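Local coordinates for SusD superfamily protein (PDB 3L22), which probably binds sugars at the outer membrane as a member of the SusD family, and carries zinc ions in the crystal, at residues 260-271 with 312-322. Residues are numbered along the deposited sequence; the frame is centred on the assembly and turned at random. Where two conformers were deposited one is given.
Sequences IPNTQQSLAEYY and FTDAKTKLQWV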
ATOM      1  N   ILE A 260      11.950  10.166 -11.867  1.00 12.73           N
ATOM      2  CA  ILE A 260      11.252   8.933 -12.253  1.00 12.93           C
ATOM      3  C   ILE A 260      12.122   7.681 -11.988  1.00 13.36           C
ATOM      4  O   ILE A 260      13.359   7.785 -11.934  1.00 12.82           O
ATOM      5  CB  ILE A 260      10.768   8.953 -13.713  1.00 12.83           C
ATOM      6  CG1 ILE A 260      11.924   9.341 -14.678  1.00 15.08           C
ATOM      7  CG2 ILE A 260       9.545   9.877 -13.861  1.00 13.10           C
ATOM      8  CD1 ILE A 260      11.743   8.955 -16.125  1.00 16.52           C
ATOM      9  N   PRO A 261      11.496   6.502 -11.856  1.00 13.25           N
ATOM     10  CA  PRO A 261      12.305   5.313 -11.642  1.00 13.29           C
ATOM     11  C   PRO A 261      13.136   4.938 -12.865  1.00 13.78           C
ATOM     12  O   PRO A 261      12.806   5.277 -13.988  1.00 14.13           O
ATOM     13  CB  PRO A 261      11.269   4.224 -11.342  1.00 13.59           C
ATOM     14  CG  PRO A 261      10.004   4.941 -10.896  1.00 13.13           C
ATOM     15  CD  PRO A 261      10.056   6.196 -11.767  1.00 13.76           C
ATOM     16  N   ASN A 262      14.225   4.232 -12.621  1.00 14.37           N
ATOM     17  CA  ASN A 262      15.128   3.790 -13.684  1.00 14.52           C
ATOM     18  C   ASN A 262      14.538   2.563 -14.451  1.00 14.57           C
ATOM     19  O   ASN A 262      13.364   2.169 -14.245  1.00 11.82           O
ATOM     20  CB  ASN A 262      16.488   3.494 -13.042  1.00 14.92           C
ATOM     21  CG  ASN A 262      17.663   3.810 -13.951  1.00 17.10           C
ATOM     22  OD1 ASN A 262      17.657   3.464 -15.124  1.00 17.04           O
ATOM     23  ND2 ASN A 262      18.685   4.464 -13.403  1.00 17.44           N
ATOM     24  N   THR A 263      15.340   1.961 -15.333  1.00 15.59           N
ATOM     25  CA  THR A 263      14.875   0.900 -16.231  1.00 17.13           C
ATOM     26  C   THR A 263      14.173  -0.218 -15.531  1.00 17.87           C
ATOM     27  O   THR A 263      14.703  -0.767 -14.578  1.00 17.51           O
ATOM     28  CB  THR A 263      16.021   0.307 -17.012  1.00 17.37           C
ATOM     29  OG1 THR A 263      16.767   1.404 -17.486  1.00 21.09           O
ATOM     30  CG2 THR A 263      15.531  -0.482 -18.193  1.00 15.98           C
ATOM     31  N   GLN A 264      12.965  -0.501 -16.024  1.00 18.11           N
ATOM     32  CA  GLN A 264      12.099  -1.539 -15.492  1.00 19.43           C
ATOM     33  C   GLN A 264      11.865  -1.439 -14.001  1.00 18.54           C
ATOM     34  O   GLN A 264      11.923  -2.417 -13.308  1.00 19.80           O
ATOM     35  CB  GLN A 264      12.613  -2.918 -15.892  1.00 19.36           C
ATOM     36  CG  GLN A 264      12.455  -3.134 -17.362  1.00 22.46           C
ATOM     37  CD  GLN A 264      12.723  -4.579 -17.764  1.00 26.07           C
ATOM     38  OE1 GLN A 264      13.718  -5.197 -17.328  1.00 27.14           O
ATOM     39  NE2 GLN A 264      11.828  -5.129 -18.601  1.00 23.34           N
ATOM     40  N   GLN A 265      11.647  -0.228 -13.509  1.00 18.15           N
ATOM     41  CA  GLN A 265      11.274  -0.039 -12.111  0.60 17.42           C
ATOM     42  C   GLN A 265       9.954   0.675 -11.934  1.00 17.00           C
ATOM     43  O   GLN A 265       9.473   0.733 -10.836  1.00 18.31           O
ATOM     44  CB  GLN A 265      12.371   0.720 -11.390  0.60 17.28           C
ATOM     45  CG  GLN A 265      13.659  -0.089 -11.305  0.60 18.30           C
ATOM     46  CD  GLN A 265      14.699   0.619 -10.538  0.60 18.49           C
ATOM     47  OE1 GLN A 265      14.374   1.374  -9.612  0.60 18.13           O
ATOM     48  NE2 GLN A 265      15.986   0.395 -10.899  0.60 18.07           N
ATOM     49  N   SER A 266       9.382   1.233 -13.002  1.00 15.09           N
ATOM     50  CA  SER A 266       8.138   1.962 -12.874  1.00 14.92           C
ATOM     51  C   SER A 266       6.939   1.043 -13.054  1.00 14.45           C
ATOM     52  O   SER A 266       7.027   0.006 -13.718  1.00 14.34           O
ATOM     53  CB  SER A 266       8.021   3.076 -13.918  1.00 14.73           C
ATOM     54  OG  SER A 266       7.912   2.536 -15.221  1.00 14.75           O
ATOM     55  N   LEU A 267       5.818   1.450 -12.478  1.00 13.50           N
ATOM     56  CA  LEU A 267       4.546   0.782 -12.695  1.00 14.56           C
ATOM     57  C   LEU A 267       4.216   0.575 -14.180  1.00 14.44           C
ATOM     58  O   LEU A 267       3.903  -0.558 -14.608  1.00 14.88           O
ATOM     59  CB  LEU A 267       3.421   1.576 -12.031  1.00 14.63           C
ATOM     60  CG  LEU A 267       3.093   1.229 -10.580  1.00 17.83           C
ATOM     61  CD1 LEU A 267       4.277   1.067  -9.674  1.00 14.66           C
ATOM     62  CD2 LEU A 267       2.033   2.208 -10.042  1.00 13.24           C
ATOM     63  N   ALA A 268       4.304   1.643 -14.963  1.00 13.85           N
ATOM     64  CA  ALA A 268       3.946   1.571 -16.372  1.00 13.84           C
ATOM     65  C   ALA A 268       4.779   0.572 -17.150  1.00 13.79           C
ATOM     66  O   ALA A 268       4.275  -0.102 -18.053  1.00 13.50           O
ATOM     67  CB  ALA A 268       3.991   2.996 -17.050  1.00 13.73           C
ATOM     68  N   GLU A 269       6.041   0.440 -16.770  1.00 13.46           N
ATOM     69  CA  GLU A 269       6.917  -0.506 -17.435  1.00 13.03           C
ATOM     70  C   GLU A 269       6.502  -1.967 -17.199  1.00 12.98           C
ATOM     71  O   GLU A 269       6.807  -2.826 -18.028  1.00 12.35           O
ATOM     72  CB  GLU A 269       8.363  -0.293 -17.000  1.00 12.61           C
ATOM     73  CG  GLU A 269       8.968   0.920 -17.668  1.00 15.20           C
ATOM     74  CD  GLU A 269      10.312   1.246 -17.097  1.00 16.57           C
ATOM     75  OE1 GLU A 269      10.385   1.683 -15.925  1.00 13.91           O
ATOM     76  OE2 GLU A 269      11.294   0.983 -17.807  1.00 15.66           O
ATOM     77  N   TYR A 270       5.774  -2.224 -16.121  1.00 11.91           N
ATOM     78  CA  TYR A 270       5.312  -3.581 -15.803  1.00 12.59           C
ATOM     79  C   TYR A 270       4.006  -3.985 -16.504  1.00 11.94           C
ATOM     80  O   TYR A 270       3.718  -5.176 -16.616  1.00 12.30           O
ATOM     81  CB  TYR A 270       5.231  -3.752 -14.253  1.00 12.76           C
ATOM     82  CG  TYR A 270       6.546  -4.159 -13.673  1.00 12.71           C
ATOM     83  CD1 TYR A 270       7.620  -3.300 -13.712  1.00 15.61           C
ATOM     84  CD2 TYR A 270       6.734  -5.398 -13.095  1.00 14.23           C
ATOM     85  CE1 TYR A 270       8.836  -3.651 -13.207  1.00 13.72           C
ATOM     86  CE2 TYR A 270       7.969  -5.756 -12.572  1.00 14.46           C
ATOM     87  CZ  TYR A 270       8.997  -4.864 -12.635  1.00 16.01           C
ATOM     88  OH  TYR A 270      10.215  -5.170 -12.163  1.00 22.04           O
ATOM     89  N   TYR A 271       3.228  -3.004 -16.975  1.00 11.95           N
ATOM     90  CA  TYR A 271       1.900  -3.234 -17.534  1.00 12.39           C
ATOM     91  C   TYR A 271       1.751  -2.889 -19.019  1.00 12.88           C
ATOM     92  O   TYR A 271       0.915  -3.486 -19.683  1.00 13.36           O
ATOM     93  CB  TYR A 271       0.849  -2.412 -16.768  1.00 12.37           C
ATOM     94  CG  TYR A 271       0.664  -2.867 -15.325  1.00 13.24           C
ATOM     95  CD1 TYR A 271       0.021  -4.052 -15.040  1.00 13.26           C
ATOM     96  CD2 TYR A 271       1.092  -2.080 -14.259  1.00 14.95           C
ATOM     97  CE1 TYR A 271      -0.168  -4.473 -13.747  1.00 13.06           C
ATOM     98  CE2 TYR A 271       0.907  -2.482 -12.937  1.00 16.77           C
ATOM     99  CZ  TYR A 271       0.297  -3.698 -12.697  1.00 16.41           C
ATOM    100  OH  TYR A 271       0.121  -4.131 -11.419  1.00 15.32           O
ATOM    101  N   PHE A 312      -1.794   1.973 -15.742  1.00 14.70           N
ATOM    102  CA  PHE A 312      -0.479   2.592 -15.811  1.00 14.24           C
ATOM    103  C   PHE A 312       0.191   2.145 -17.079  1.00 15.28           C
ATOM    104  O   PHE A 312       0.815   1.079 -17.096  1.00 15.41           O
ATOM    105  CB  PHE A 312       0.353   2.147 -14.601  1.00 14.92           C
ATOM    106  CG  PHE A 312      -0.300   2.468 -13.293  1.00 15.14           C
ATOM    107  CD1 PHE A 312      -0.242   3.760 -12.784  1.00 15.96           C
ATOM    108  CD2 PHE A 312      -0.951   1.489 -12.562  1.00 15.60           C
ATOM    109  CE1 PHE A 312      -0.843   4.085 -11.564  1.00 17.44           C
ATOM    110  CE2 PHE A 312      -1.563   1.796 -11.363  1.00 17.09           C
ATOM    111  CZ  PHE A 312      -1.521   3.105 -10.863  1.00 16.60           C
ATOM    112  N   THR A 313       0.035   2.913 -18.147  1.00 15.10           N
ATOM    113  CA  THR A 313       0.642   2.551 -19.406  1.00 17.35           C
ATOM    114  C   THR A 313       1.567   3.607 -20.014  1.00 16.63           C
ATOM    115  O   THR A 313       2.051   3.398 -21.140  1.00 16.02           O
ATOM    116  CB  THR A 313      -0.419   2.106 -20.425  1.00 18.08           C
ATOM    117  OG1 THR A 313      -1.334   3.178 -20.630  1.00 23.12           O
ATOM    118  CG2 THR A 313      -1.168   0.852 -19.895  1.00 21.60           C
ATOM    119  N   ASP A 314       1.880   4.697 -19.293  1.00 14.95           N
ATOM    120  CA  ASP A 314       2.779   5.669 -19.877  1.00 14.87           C
ATOM    121  C   ASP A 314       4.203   5.341 -19.468  1.00 13.89           C
ATOM    122  O   ASP A 314       4.739   5.878 -18.477  1.00 13.70           O
ATOM    123  CB  ASP A 314       2.370   7.091 -19.501  1.00 14.66           C
ATOM    124  CG  ASP A 314       3.294   8.144 -20.123  1.00 16.07           C
ATOM    125  OD1 ASP A 314       4.276   7.805 -20.868  1.00 17.19           O
ATOM    126  OD2 ASP A 314       3.047   9.340 -19.827  1.00 19.04           O
ATOM    127  N   ALA A 315       4.811   4.436 -20.218  1.00 13.67           N
ATOM    128  CA  ALA A 315       6.160   3.945 -19.896  1.00 13.66           C
ATOM    129  C   ALA A 315       7.197   4.904 -20.477  1.00 14.46           C
ATOM    130  O   ALA A 315       8.323   4.900 -20.042  1.00 16.62           O
ATOM    131  CB  ALA A 315       6.375   2.550 -20.405  1.00 12.40           C
ATOM    132  N   LYS A 316       6.797   5.729 -21.431  1.00 15.09           N
ATOM    133  CA  LYS A 316       7.677   6.716 -22.025  1.00 16.00           C
ATOM    134  C   LYS A 316       8.083   7.762 -20.984  1.00 15.66           C
ATOM    135  O   LYS A 316       9.263   7.986 -20.807  1.00 16.09           O
ATOM    136  CB  LYS A 316       6.984   7.381 -23.207  1.00 16.99           C
ATOM    137  CG  LYS A 316       7.886   8.275 -24.067  1.00 21.46           C
ATOM    138  CD  LYS A 316       7.142   8.820 -25.318  1.00 25.40           C
ATOM    139  N   THR A 317       7.129   8.372 -20.279  1.00 13.87           N
ATOM    140  CA  THR A 317       7.472   9.455 -19.339  1.00 13.26           C
ATOM    141  C   THR A 317       7.585   8.984 -17.897  1.00 12.45           C
ATOM    142  O   THR A 317       8.324   9.564 -17.114  1.00 13.20           O
ATOM    143  CB  THR A 317       6.450  10.585 -19.392  1.00 13.60           C
ATOM    144  OG1 THR A 317       5.253  10.155 -18.726  1.00 13.68           O
ATOM    145  CG2 THR A 317       6.198  11.073 -20.890  1.00 13.51           C
ATOM    146  N   LYS A 318       6.851   7.934 -17.575  1.00 11.76           N
ATOM    147  CA  LYS A 318       6.761   7.354 -16.250  1.00 12.26           C
ATOM    148  C   LYS A 318       6.172   8.340 -15.225  1.00 12.44           C
ATOM    149  O   LYS A 318       6.366   8.172 -13.991  1.00 11.49           O
ATOM    150  CB  LYS A 318       8.100   6.773 -15.768  1.00 13.13           C
ATOM    151  CG  LYS A 318       8.862   5.958 -16.787  1.00 12.53           C
ATOM    152  CD  LYS A 318      10.047   5.209 -16.120  1.00 13.10           C
ATOM    153  CE  LYS A 318      11.172   4.781 -17.082  1.00 12.80           C
ATOM    154  NZ  LYS A 318      12.130   3.828 -16.380  1.00 11.64           N
ATOM    155  N   LEU A 319       5.415   9.331 -15.710  1.00 11.62           N
ATOM    156  CA  LEU A 319       4.993  10.448 -14.840  1.00 11.41           C
ATOM    157  C   LEU A 319       3.735  10.140 -14.025  1.00 12.06           C
ATOM    158  O   LEU A 319       3.337  10.944 -13.192  1.00 12.93           O
ATOM    159  CB  LEU A 319       4.780  11.721 -15.636  1.00 10.76           C
ATOM    160  CG  LEU A 319       6.051  12.403 -16.134  1.00 10.50           C
ATOM    161  CD1 LEU A 319       5.740  13.430 -17.208  1.00  9.65           C
ATOM    162  CD2 LEU A 319       6.775  13.044 -14.922  1.00  8.84           C
ATOM    163  N   GLN A 320       3.105   8.996 -14.241  1.00 11.97           N
ATOM    164  CA  GLN A 320       1.883   8.703 -13.493  1.00 12.22           C
ATOM    165  C   GLN A 320       2.189   8.537 -12.010  1.00 12.21           C
ATOM    166  O   GLN A 320       3.133   7.818 -11.628  1.00 13.44           O
ATOM    167  CB  GLN A 320       1.165   7.487 -14.043  1.00 11.33           C
ATOM    168  CG  GLN A 320       0.574   7.752 -15.433  1.00 12.31           C
ATOM    169  CD  GLN A 320       0.123   6.475 -16.193  1.00 14.28           C
ATOM    170  OE1 GLN A 320       0.935   5.579 -16.525  1.00 13.63           O
ATOM    171  NE2 GLN A 320      -1.166   6.413 -16.504  1.00 13.06           N
ATOM    172  N   TRP A 321       1.411   9.220 -11.184  1.00 12.42           N
ATOM    173  CA  TRP A 321       1.541   9.108  -9.729  1.00 12.11           C
ATOM    174  C   TRP A 321       1.085   7.732  -9.216  1.00 13.16           C
ATOM    175  O   TRP A 321       0.225   7.082  -9.825  1.00 13.02           O
ATOM    176  CB  TRP A 321       0.694  10.178  -9.059  1.00 13.10           C
ATOM    177  CG  TRP A 321       1.168  11.602  -9.243  1.00 11.41           C
ATOM    178  CD1 TRP A 321       2.030  12.094 -10.203  1.00 11.80           C
ATOM    179  CD2 TRP A 321       0.733  12.724  -8.493  1.00 13.75           C
ATOM    180  NE1 TRP A 321       2.196  13.441 -10.042  1.00 13.94           N
ATOM    181  CE2 TRP A 321       1.406  13.859  -9.003  1.00 15.75           C
ATOM    182  CE3 TRP A 321      -0.148  12.888  -7.416  1.00 12.99           C
ATOM    183  CZ2 TRP A 321       1.190  15.144  -8.500  1.00 14.49           C
ATOM    184  CZ3 TRP A 321      -0.347  14.186  -6.914  1.00 11.82           C
ATOM    185  CH2 TRP A 321       0.334  15.277  -7.448  1.00 13.29           C
ATOM    186  N   VAL A 322       1.722   7.274  -8.135  1.00 12.41           N
ATOM    187  CA  VAL A 322       1.395   6.039  -7.484  1.00 12.54           C
ATOM    188  C   VAL A 322       0.381   6.374  -6.390  1.00 13.32           C
ATOM    189  O   VAL A 322       0.699   7.096  -5.442  1.00 13.87           O
ATOM    190  CB  VAL A 322       2.655   5.374  -6.918  1.00 13.15           C
ATOM    191  CG1 VAL A 322       2.335   4.023  -6.167  1.00 11.64           C
ATOM    192  CG2 VAL A 322       3.657   5.160  -8.086  1.00 11.69           C
TER
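Lys318 meets Glu269 in a salt bridge that illustrates how a single lysine can tie its loop to the start of a short helix and to the loop before it, through charge and backbone at once. Its chain, extended beyond CG, runs over Ser266, with CD 3.5 Å from Ser266 OG, and brings NZ within 2.8 Å of Glu269 OE1, approached from above the carboxylate plane. The same NZ donates to Pro261 O at 2.9 Å, lying above the plane of that carbonyl, 39° out of it and not on a lone pair. Glu269 OE1 also accepts from Ser266 N and, on its anti lone pair, from Ser266 OG; Glu269 N returns a bond to Ser266 OG, completing a capping box at the start of helix 267-271.

Apolar packing takes over along that helix. Leu267 CD2 sits 3.6 Å from the Phe312 ring centroid, 6° off the normal, a CH-pi contact over the face, while Tyr240 meets this ring edge-to-face. Ala268 CB packs on Ala315 CB. Ahead of the helix, Ile260 CG2 lies against Lys318 CB, the two side chains crossing at about a right angle.

A separate CA-H...O contact joins Ala268 CA to Phe312 O (3.3 Å).

Three donors on one carboxylate oxygen probably stabilise the ionised form of Glu269, coupling the helix cap to the loop preceding strand 322-326.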